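Local coordinates for protein glutathione transferase o1 (Bombyx mori, PDB 3RBT) that probably acts as an omega-class glutathione transferase and may also reduce dehydroascorbate with glutathione, at residues D25-D33 and I50-P59; H39-A47 and D217-H225. One frame throughout, in Å; residues are numbered along the deposited sequence.

Interaction 1. Residues D25-D33 and I50-P59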
loop_
_atom_site.group_PDB
_atom_site.type_symbol
_atom_site.label_atom_id
_atom_site.label_comp_id
_atom_site.label_asym_id
_atom_site.label_seq_id
_atom_site.Cartn_x
_atom_site.Cartn_y
_atom_site.Cartn_z
ATOM N N ASP A 25 -2.735 -20.314 21.733
ATOM C CA ASP A 25 -4.059 -19.708 21.606
ATOM C C ASP A 25 -4.008 -18.203 21.351
ATOM O O ASP A 25 -5.043 -17.587 21.069
ATOM C CB ASP A 25 -4.888 -20.002 22.869
ATOM C CG ASP A 25 -4.335 -19.303 24.109
ATOM O OD1 ASP A 25 -3.101 -19.338 24.324
ATOM O OD2 ASP A 25 -5.135 -18.714 24.871
ATOM N N LYS A 26 -2.815 -17.615 21.459
ATOM C CA LYS A 26 -2.636 -16.170 21.285
ATOM C C LYS A 26 -1.764 -15.843 20.082
ATOM O O LYS A 26 -0.844 -16.592 19.738
ATOM C CB LYS A 26 -2.021 -15.532 22.541
ATOM C CG LYS A 26 -2.801 -15.785 23.832
ATOM C CD LYS A 26 -2.224 -15.026 25.034
ATOM C CE LYS A 26 -0.895 -15.599 25.519
ATOM N NZ LYS A 26 -0.951 -17.058 25.913
ATOM N N LEU A 27 -2.059 -14.718 19.443
ATOM C CA LEU A 27 -1.189 -14.171 18.418
ATOM C C LEU A 27 -0.059 -13.428 19.120
ATOM O O LEU A 27 -0.186 -13.072 20.290
ATOM C CB LEU A 27 -1.983 -13.240 17.502
ATOM C CG LEU A 27 -2.572 -13.762 16.180
ATOM C CD1 LEU A 27 -3.070 -15.213 16.211
ATOM C CD2 LEU A 27 -3.667 -12.815 15.681
ATOM N N ARG A 28 1.051 -13.216 18.425
ATOM C CA ARG A 28 2.223 -12.597 19.045
ATOM C C ARG A 28 2.694 -11.383 18.259
ATOM O O ARG A 28 3.039 -11.497 17.082
ATOM C CB ARG A 28 3.359 -13.614 19.154
ATOM C CG ARG A 28 4.596 -13.123 19.908
ATOM C CD ARG A 28 5.645 -14.232 19.976
ATOM N NE ARG A 28 5.243 -15.327 20.862
ATOM C CZ ARG A 28 5.534 -16.612 20.668
ATOM N NH1 ARG A 28 6.222 -17.006 19.602
ATOM N NH2 ARG A 28 5.125 -17.518 21.547
ATOM N N LEU A 29 2.719 -10.228 18.917
ATOM C CA LEU A 29 3.253 -9.023 18.308
ATOM C C LEU A 29 4.659 -8.711 18.818
ATOM O O LEU A 29 4.873 -8.546 20.031
ATOM C CB LEU A 29 2.319 -7.829 18.543
ATOM C CG LEU A 29 2.637 -6.556 17.733
ATOM C CD1 LEU A 29 2.370 -6.751 16.240
ATOM C CD2 LEU A 29 1.870 -5.342 18.265
ATOM N N TYR A 30 5.606 -8.656 17.884
ATOM C CA TYR A 30 6.941 -8.121 18.133
ATOM C C TYR A 30 6.905 -6.618 17.864
ATOM O O TYR A 30 6.635 -6.177 16.744
ATOM C CB TYR A 30 7.985 -8.798 17.240
ATOM C CG TYR A 30 8.179 -10.279 17.493
ATOM C CD1 TYR A 30 7.394 -11.219 16.834
ATOM C CD2 TYR A 30 9.165 -10.741 18.367
ATOM C CE1 TYR A 30 7.565 -12.586 17.052
ATOM C CE2 TYR A 30 9.341 -12.109 18.599
ATOM C CZ TYR A 30 8.536 -13.023 17.921
ATOM O OH TYR A 30 8.680 -14.380 18.111
ATOM N N HIS A 31 7.190 -5.843 18.905
ATOM C CA HIS A 31 6.884 -4.419 18.931
ATOM C C HIS A 31 7.969 -3.672 19.684
ATOM O O HIS A 31 8.417 -4.122 20.741
ATOM C CB HIS A 31 5.518 -4.231 19.611
ATOM C CG HIS A 31 5.197 -2.822 20.003
ATOM N ND1 HIS A 31 5.002 -1.813 19.082
ATOM C CD2 HIS A 31 4.984 -2.265 21.221
ATOM C CE1 HIS A 31 4.706 -0.692 19.717
ATOM N NE2 HIS A 31 4.690 -0.940 21.016
ATOM N N VAL A 32 8.428 -2.556 19.124
ATOM C CA VAL A 32 9.317 -1.665 19.867
ATOM C C VAL A 32 8.469 -0.646 20.631
ATOM O O VAL A 32 7.656 0.060 20.039
ATOM C CB VAL A 32 10.301 -0.913 18.952
ATOM C CG1 VAL A 32 11.118 0.086 19.771
ATOM C CG2 VAL A 32 11.217 -1.885 18.237
ATOM N N ASP A 33 8.680 -0.562 21.939
ATOM C CA ASP A 33 7.933 0.350 22.797
ATOM C C ASP A 33 7.871 1.750 22.185
ATOM O O ASP A 33 8.877 2.261 21.721
ATOM C CB ASP A 33 8.576 0.400 24.191
ATOM C CG ASP A 33 7.589 0.089 25.298
ATOM O OD1 ASP A 33 6.372 -0.009 25.018
ATOM O OD2 ASP A 33 8.022 -0.068 26.456
ATOM N N ILE A 50 -8.952 -9.897 19.890
ATOM C CA ILE A 50 -8.123 -11.070 19.614
ATOM C C ILE A 50 -7.063 -11.151 20.706
ATOM O O ILE A 50 -6.455 -10.146 21.085
ATOM C CB ILE A 50 -7.439 -10.961 18.222
ATOM C CG1 ILE A 50 -8.483 -10.737 17.115
ATOM C CG2 ILE A 50 -6.586 -12.202 17.931
ATOM C CD1 ILE A 50 -7.890 -10.122 15.834
ATOM N N LYS A 51 -6.864 -12.344 21.232
ATOM C CA LYS A 51 -5.890 -12.549 22.295
ATOM C C LYS A 51 -4.502 -12.474 21.699
ATOM O O LYS A 51 -4.253 -13.019 20.623
ATOM C CB LYS A 51 -6.100 -13.908 22.951
ATOM C CG LYS A 51 -7.423 -14.043 23.687
ATOM C CD LYS A 51 -7.597 -15.465 24.204
ATOM C CE LYS A 51 -7.902 -16.416 23.060
ATOM N NZ LYS A 51 -7.999 -17.807 23.552
ATOM N N TYR A 52 -3.601 -11.794 22.392
ATOM C CA TYR A 52 -2.246 -11.626 21.898
ATOM C C TYR A 52 -1.283 -11.408 23.053
ATOM O O TYR A 52 -1.690 -11.082 24.161
ATOM C CB TYR A 52 -2.165 -10.426 20.937
ATOM C CG TYR A 52 -2.436 -9.106 21.616
ATOM C CD1 TYR A 52 -1.388 -8.308 22.071
ATOM C CD2 TYR A 52 -3.739 -8.661 21.817
ATOM C CE1 TYR A 52 -1.632 -7.099 22.704
ATOM C CE2 TYR A 52 -3.997 -7.454 22.450
ATOM C CZ TYR A 52 -2.938 -6.680 22.887
ATOM O OH TYR A 52 -3.185 -5.482 23.510
ATOM N N GLU A 53 -0.002 -11.581 22.765
ATOM C CA GLU A 53 1.062 -11.193 23.676
ATOM C C GLU A 53 2.031 -10.283 22.930
ATOM O O GLU A 53 2.166 -10.375 21.707
ATOM C CB GLU A 53 1.785 -12.428 24.212
ATOM C CG GLU A 53 2.185 -13.432 23.129
ATOM C CD GLU A 53 2.802 -14.696 23.700
ATOM O OE1 GLU A 53 2.244 -15.267 24.657
ATOM O OE2 GLU A 53 3.857 -15.111 23.193
ATOM N N VAL A 54 2.692 -9.402 23.670
ATOM C CA VAL A 54 3.679 -8.501 23.107
ATOM C C VAL A 54 5.086 -8.953 23.485
ATOM O O VAL A 54 5.414 -9.065 24.669
ATOM C CB VAL A 54 3.464 -7.054 23.592
ATOM C CG1 VAL A 54 4.531 -6.127 23.018
ATOM C CG2 VAL A 54 2.085 -6.560 23.211
ATOM N N TYR A 55 5.911 -9.224 22.477
ATOM C CA TYR A 55 7.333 -9.393 22.724
ATOM C C TYR A 55 8.047 -8.091 22.409
ATOM O O TYR A 55 8.122 -7.666 21.252
ATOM C CB TYR A 55 7.918 -10.599 21.981
ATOM C CG TYR A 55 7.792 -11.866 22.795
ATOM C CD1 TYR A 55 8.911 -12.460 23.378
ATOM C CD2 TYR A 55 6.538 -12.448 23.025
ATOM C CE1 TYR A 55 8.785 -13.617 24.161
ATOM C CE2 TYR A 55 6.405 -13.597 23.790
ATOM C CZ TYR A 55 7.528 -14.178 24.357
ATOM O OH TYR A 55 7.382 -15.321 25.116
ATOM N N ARG A 56 8.526 -7.451 23.472
ATOM C CA ARG A 56 9.217 -6.175 23.380
ATOM C C ARG A 56 10.592 -6.349 22.752
ATOM O O ARG A 56 11.414 -7.130 23.239
ATOM C CB ARG A 56 9.369 -5.553 24.772
ATOM C CG ARG A 56 8.088 -5.022 25.371
ATOM C CD ARG A 56 8.301 -4.650 26.831
ATOM N NE ARG A 56 7.489 -3.495 27.207
ATOM C CZ ARG A 56 7.744 -2.691 28.240
ATOM N NH1 ARG A 56 8.803 -2.901 29.019
ATOM N NH2 ARG A 56 6.936 -1.665 28.490
ATOM N N LEU A 57 10.827 -5.614 21.671
ATOM C CA LEU A 57 12.106 -5.622 20.987
ATOM C C LEU A 57 12.959 -4.460 21.474
ATOM O O LEU A 57 12.481 -3.319 21.571
ATOM C CB LEU A 57 11.906 -5.515 19.470
ATOM C CG LEU A 57 11.170 -6.634 18.729
ATOM C CD1 LEU A 57 10.659 -6.139 17.374
ATOM C CD2 LEU A 57 12.057 -7.852 18.558
ATOM N N ASP A 58 14.210 -4.764 21.807
ATOM C CA ASP A 58 15.210 -3.749 22.093
ATOM C C ASP A 58 15.893 -3.397 20.771
ATOM O O ASP A 58 16.567 -4.246 20.181
ATOM C CB ASP A 58 16.231 -4.272 23.110
ATOM C CG ASP A 58 17.166 -3.180 23.638
ATOM O OD1 ASP A 58 17.529 -2.256 22.876
ATOM O OD2 ASP A 58 17.555 -3.257 24.824
ATOM N N PRO A 59 15.721 -2.144 20.297
ATOM C CA PRO A 59 16.290 -1.710 19.011
ATOM C C PRO A 59 17.810 -1.846 18.962
ATOM O O PRO A 59 18.390 -1.972 17.879
ATOM C CB PRO A 59 15.897 -0.227 18.929
ATOM C CG PRO A 59 14.788 -0.057 19.885
ATOM C CD PRO A 59 15.019 -1.045 20.981
#
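Leu27 and Leu29 of strand 27-31 meet Tyr52 and Val54 of strand 52-56 in parallel register, and their side chains share one face of the sheet with those of His31 and Arg56. The backbones are laced by alternating bonds: Leu29 N gives to Glu53 O at 2.8 Å, and Tyr55 N to Leu29 O at 2.7 Å. The tight part is largely apolar. Leu29 and Val54 suit the face that packs on Leu42 of helix 36-47, while Leu27 CD2 lies 3.7 Å from Ile50 CG2. On the other face Tyr30 and Tyr55 run side by side, pointing the same way, and CD2 of Tyr30 is 3.8 Å from CB of Tyr55; the hydroxyl of Tyr30 bonds to Glu79.

Within this packing Arg28 is a buried charge. Its CG stands anti to the backbone N (chi1 -174°) and the chain bends at chi3, which brings NE to OE2 of Glu53 at 2.7 Å, in the guanidinium plane; NH2 adds a weak bond to the same oxygen. NH1 pairs with Glu79 and NH2 also with the carbonyl of Pro21, so an alanine here would probably leave the carboxylates of Glu53 and Glu79 without their shared cation.

The margin is more open. Lys26 NZ makes a long salt bridge to Glu53 OE1 and another to Asp25, and exposed Lys51 extends this network, its NZ 3.3 Å from Asp25 OD2. At the far end Asp33 OD2 sits over one face of the Arg56 guanidinium, 2.8 Å from NH2, an attraction of charges with no N-H aimed at the oxygen. Two parallel neighbouring strands joined through helix 36-47 make the beta-alpha-beta unit that opens the thioredoxin-like N-terminal domain of glutathione transferases.

Interaction 2. Residues H39-A47 and D217-H225; sequences HRVLLVLEA and DDIVKKHAH
His223 lays its ring against Leu42 and Glu46 where helix 36-47 of the thioredoxin-like domain meets the end of the short helix 218-222, part of the mainly helical C-terminal region of the glutathione transferase fold. The axes of 39-47 and 218-222 approach to 9.4 Å at 137°. From His223 CB, 3.9 Å from His39 NE2, the side chain leaves anti to its own carbonyl carbon (chi1 -63°), which turns the ring onto helix 36-47. CG and CD2 then lie under Leu42, whose CB methylene stands 3.8 Å from the ring centroid in a CH-pi contact; leucine suits the place because its aliphatic chain can lie on a ring face. ND1 is buried without a polar partner. CE1 meets OE1 of Glu46 at 3.0 Å, near the ring plane, and NE2, at the tip, shares Tyr52 OH with that oxygen. The opposite ring face has CG of Lys222 above its rim.

Toward the C-terminal end of helix 36-47, Ile219 CG2 touches Glu46 CB, and CD1 lies 3.9 Å from Ala47 CB, where a small residue lets it come close. His39 ND1 is hydrogen-bonded to Arg185, while one water joins His39 NE2, at 2.6 Å, to Val220 O, at 2.8 Å.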
loop_
_atom_site.group_PDB
_atom_site.type_symbol
_atom_site.label_atom_id
_atom_site.label_comp_id
_atom_site.label_asym_id
_atom_site.label_seq_id
_atom_site.Cartn_x
_atom_site.Cartn_y
_atom_site.Cartn_z
ATOM N N HIS A 39 1.684 0.497 17.570
ATOM C CA HIS A 39 0.509 1.089 18.238
ATOM C C HIS A 39 -0.757 0.836 17.402
ATOM O O HIS A 39 -1.786 0.396 17.928
ATOM C CB HIS A 39 0.736 2.590 18.446
ATOM C CG HIS A 39 -0.251 3.254 19.365
ATOM N ND1 HIS A 39 -0.081 4.546 19.817
ATOM C CD2 HIS A 39 -1.404 2.808 19.923
ATOM C CE1 HIS A 39 -1.098 4.875 20.596
ATOM N NE2 HIS A 39 -1.911 3.835 20.681
ATOM N N ARG A 40 -0.653 1.101 16.102
ATOM C CA ARG A 40 -1.652 0.732 15.099
ATOM C C ARG A 40 -2.177 -0.688 15.217
ATOM O O ARG A 40 -3.388 -0.912 15.257
ATOM C CB ARG A 40 -1.034 0.844 13.708
ATOM C CG ARG A 40 -1.399 2.049 12.947
ATOM C CD ARG A 40 -0.943 1.882 11.499
ATOM N NE ARG A 40 -1.284 3.081 10.747
ATOM C CZ ARG A 40 -0.812 3.399 9.554
ATOM N NH1 ARG A 40 0.049 2.605 8.933
ATOM N NH2 ARG A 40 -1.215 4.527 8.989
ATOM N N VAL A 41 -1.254 -1.647 15.216
ATOM C CA VAL A 41 -1.610 -3.049 15.291
ATOM C C VAL A 41 -2.195 -3.393 16.667
ATOM O O VAL A 41 -3.131 -4.186 16.755
ATOM C CB VAL A 41 -0.413 -3.969 14.935
ATOM C CG1 VAL A 41 -0.827 -5.439 15.007
ATOM C CG2 VAL A 41 0.115 -3.635 13.527
ATOM N N LEU A 42 -1.660 -2.798 17.733
ATOM C CA LEU A 42 -2.244 -2.988 19.072
ATOM C C LEU A 42 -3.709 -2.530 19.137
ATOM O O LEU A 42 -4.540 -3.200 19.738
ATOM C CB LEU A 42 -1.413 -2.293 20.166
ATOM C CG LEU A 42 -0.048 -2.915 20.497
ATOM C CD1 LEU A 42 0.794 -1.968 21.364
ATOM C CD2 LEU A 42 -0.212 -4.278 21.182
ATOM N N LEU A 43 -4.006 -1.390 18.524
ATOM C CA LEU A 43 -5.380 -0.867 18.477
ATOM C C LEU A 43 -6.362 -1.824 17.786
ATOM O O LEU A 43 -7.449 -2.091 18.305
ATOM C CB LEU A 43 -5.413 0.499 17.783
ATOM C CG LEU A 43 -4.705 1.643 18.513
ATOM C CD1 LEU A 43 -4.689 2.922 17.644
ATOM C CD2 LEU A 43 -5.275 1.899 19.918
ATOM N N VAL A 44 -5.957 -2.331 16.620
ATOM C CA VAL A 44 -6.776 -3.254 15.825
ATOM C C VAL A 44 -7.019 -4.574 16.555
ATOM O O VAL A 44 -8.165 -5.023 16.668
ATOM C CB VAL A 44 -6.165 -3.466 14.410
ATOM C CG1 VAL A 44 -6.907 -4.568 13.634
ATOM C CG2 VAL A 44 -6.207 -2.152 13.641
ATOM N N LEU A 45 -5.952 -5.179 17.070
ATOM C CA LEU A 45 -6.069 -6.408 17.870
ATOM C C LEU A 45 -7.077 -6.262 19.002
ATOM O O LEU A 45 -7.898 -7.157 19.253
ATOM C CB LEU A 45 -4.715 -6.786 18.467
ATOM C CG LEU A 45 -3.667 -7.404 17.538
ATOM C CD1 LEU A 45 -2.292 -7.181 18.135
ATOM C CD2 LEU A 45 -3.938 -8.901 17.327
ATOM N N GLU A 46 -7.000 -5.129 19.689
ATOM C CA GLU A 46 -7.877 -4.843 20.816
ATOM C C GLU A 46 -9.310 -4.626 20.308
ATOM O O GLU A 46 -10.250 -5.223 20.828
ATOM C CB GLU A 46 -7.348 -3.622 21.585
ATOM C CG GLU A 46 -7.765 -3.543 23.054
ATOM C CD GLU A 46 -7.018 -4.517 23.957
ATOM O OE1 GLU A 46 -5.773 -4.495 24.005
ATOM O OE2 GLU A 46 -7.688 -5.306 24.639
ATOM N N ALA A 47 -9.464 -3.818 19.257
ATOM C CA ALA A 47 -10.778 -3.584 18.636
ATOM C C ALA A 47 -11.456 -4.884 18.209
ATOM O O ALA A 47 -12.665 -5.038 18.360
ATOM C CB ALA A 47 -10.654 -2.643 17.450
ATOM N N ASP A 217 -12.336 6.571 23.941
ATOM C CA ASP A 217 -12.537 5.199 23.456
ATOM C C ASP A 217 -11.737 4.209 24.307
ATOM O O ASP A 217 -10.539 4.397 24.537
ATOM C CB ASP A 217 -12.120 5.113 21.978
ATOM C CG ASP A 217 -12.636 3.865 21.278
ATOM O OD1 ASP A 217 -13.872 3.651 21.223
ATOM O OD2 ASP A 217 -11.805 3.107 20.747
ATOM N N ASP A 218 -12.412 3.158 24.772
ATOM C CA ASP A 218 -11.809 2.152 25.658
ATOM C C ASP A 218 -10.569 1.473 25.085
ATOM O O ASP A 218 -9.615 1.180 25.813
ATOM C CB ASP A 218 -12.843 1.095 26.039
ATOM C CG ASP A 218 -13.997 1.679 26.824
ATOM O OD1 ASP A 218 -13.952 1.632 28.078
ATOM O OD2 ASP A 218 -14.928 2.211 26.183
ATOM N N ILE A 219 -10.601 1.230 23.778
ATOM C CA ILE A 219 -9.483 0.653 23.050
ATOM C C ILE A 219 -8.299 1.631 22.996
ATOM O O ILE A 219 -7.157 1.245 23.264
ATOM C CB ILE A 219 -9.942 0.202 21.640
ATOM C CG1 ILE A 219 -10.979 -0.923 21.768
ATOM C CG2 ILE A 219 -8.760 -0.254 20.783
ATOM C CD1 ILE A 219 -12.049 -0.895 20.696
ATOM N N VAL A 220 -8.574 2.891 22.654
ATOM C CA VAL A 220 -7.552 3.937 22.645
ATOM C C VAL A 220 -6.867 4.044 24.015
ATOM O O VAL A 220 -5.631 4.026 24.118
ATOM C CB VAL A 220 -8.159 5.304 22.244
ATOM C CG1 VAL A 220 -7.246 6.471 22.664
ATOM C CG2 VAL A 220 -8.450 5.343 20.749
ATOM N N LYS A 221 -7.693 4.134 25.052
ATOM C CA LYS A 221 -7.251 4.289 26.432
ATOM C C LYS A 221 -6.317 3.164 26.894
ATOM O O LYS A 221 -5.380 3.405 27.650
ATOM C CB LYS A 221 -8.474 4.368 27.346
ATOM C CG LYS A 221 -8.419 5.472 28.370
ATOM C CD LYS A 221 -9.771 5.628 29.094
ATOM C CE LYS A 221 -9.725 6.757 30.119
ATOM N NZ LYS A 221 -9.067 7.986 29.567
ATOM N N LYS A 222 -6.563 1.947 26.414
ATOM C CA LYS A 222 -5.719 0.792 26.733
ATOM C C LYS A 222 -4.235 0.980 26.343
ATOM O O LYS A 222 -3.347 0.528 27.073
ATOM C CB LYS A 222 -6.289 -0.478 26.083
ATOM C CG LYS A 222 -5.865 -1.792 26.753
ATOM C CD LYS A 222 -6.708 -2.088 27.985
ATOM C CE LYS A 222 -5.932 -2.869 29.037
ATOM N NZ LYS A 222 -6.694 -2.934 30.321
ATOM N N HIS A 223 -3.969 1.666 25.227
ATOM C CA HIS A 223 -2.596 1.784 24.705
ATOM C C HIS A 223 -2.063 3.215 24.587
ATOM O O HIS A 223 -1.101 3.480 23.841
ATOM C CB HIS A 223 -2.491 1.067 23.355
ATOM C CG HIS A 223 -2.755 -0.398 23.449
ATOM N ND1 HIS A 223 -3.939 -0.969 23.032
ATOM C CD2 HIS A 223 -2.011 -1.403 23.964
ATOM C CE1 HIS A 223 -3.903 -2.267 23.267
ATOM N NE2 HIS A 223 -2.741 -2.557 23.827
ATOM N N ALA A 224 -2.693 4.120 25.331
ATOM C CA ALA A 224 -2.407 5.548 25.277
ATOM C C ALA A 224 -1.217 5.949 26.139
ATOM O O ALA A 224 -0.899 5.288 27.134
ATOM C CB ALA A 224 -3.641 6.342 25.718
ATOM N N HIS A 225 -0.579 7.049 25.749
ATOM C CA HIS A 225 0.318 7.791 26.629
ATOM C C HIS A 225 -0.071 9.265 26.576
ATOM O O HIS A 225 -0.680 9.713 25.604
ATOM C CB HIS A 225 1.785 7.592 26.228
ATOM C CG HIS A 225 2.272 6.190 26.429
ATOM N ND1 HIS A 225 2.124 5.209 25.474
ATOM C CD2 HIS A 225 2.868 5.596 27.491
ATOM C CE1 HIS A 225 2.615 4.072 25.933
ATOM N NE2 HIS A 225 3.076 4.280 27.154
HETATM O O HOH W 1 -3.873 4.800 22.047
#

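Overall arrangement
The centres of interactions 1 and 2 lie about 13 Å apart, both involving the unit built round helix 36-47. The strands give interaction 1 and the helix between them gives one half of interaction 2, so the segments alternate along the chain: 25-33, 39-47, 50-59, then 217-225, after most of the other helices. Interaction 1 therefore holds the beta-alpha-beta unit together locally, and interaction 2 ties its helix to a distant part of the chain. Tyr52 connects them directly: its OH probably bonds to Glu46 OE1 at 2.8 Å and to His223 NE2 at 3.0 Å. Edge strand, helix and C-terminal region thus meet at one phenol, which probably helps join the thioredoxin-like domain to the helical part.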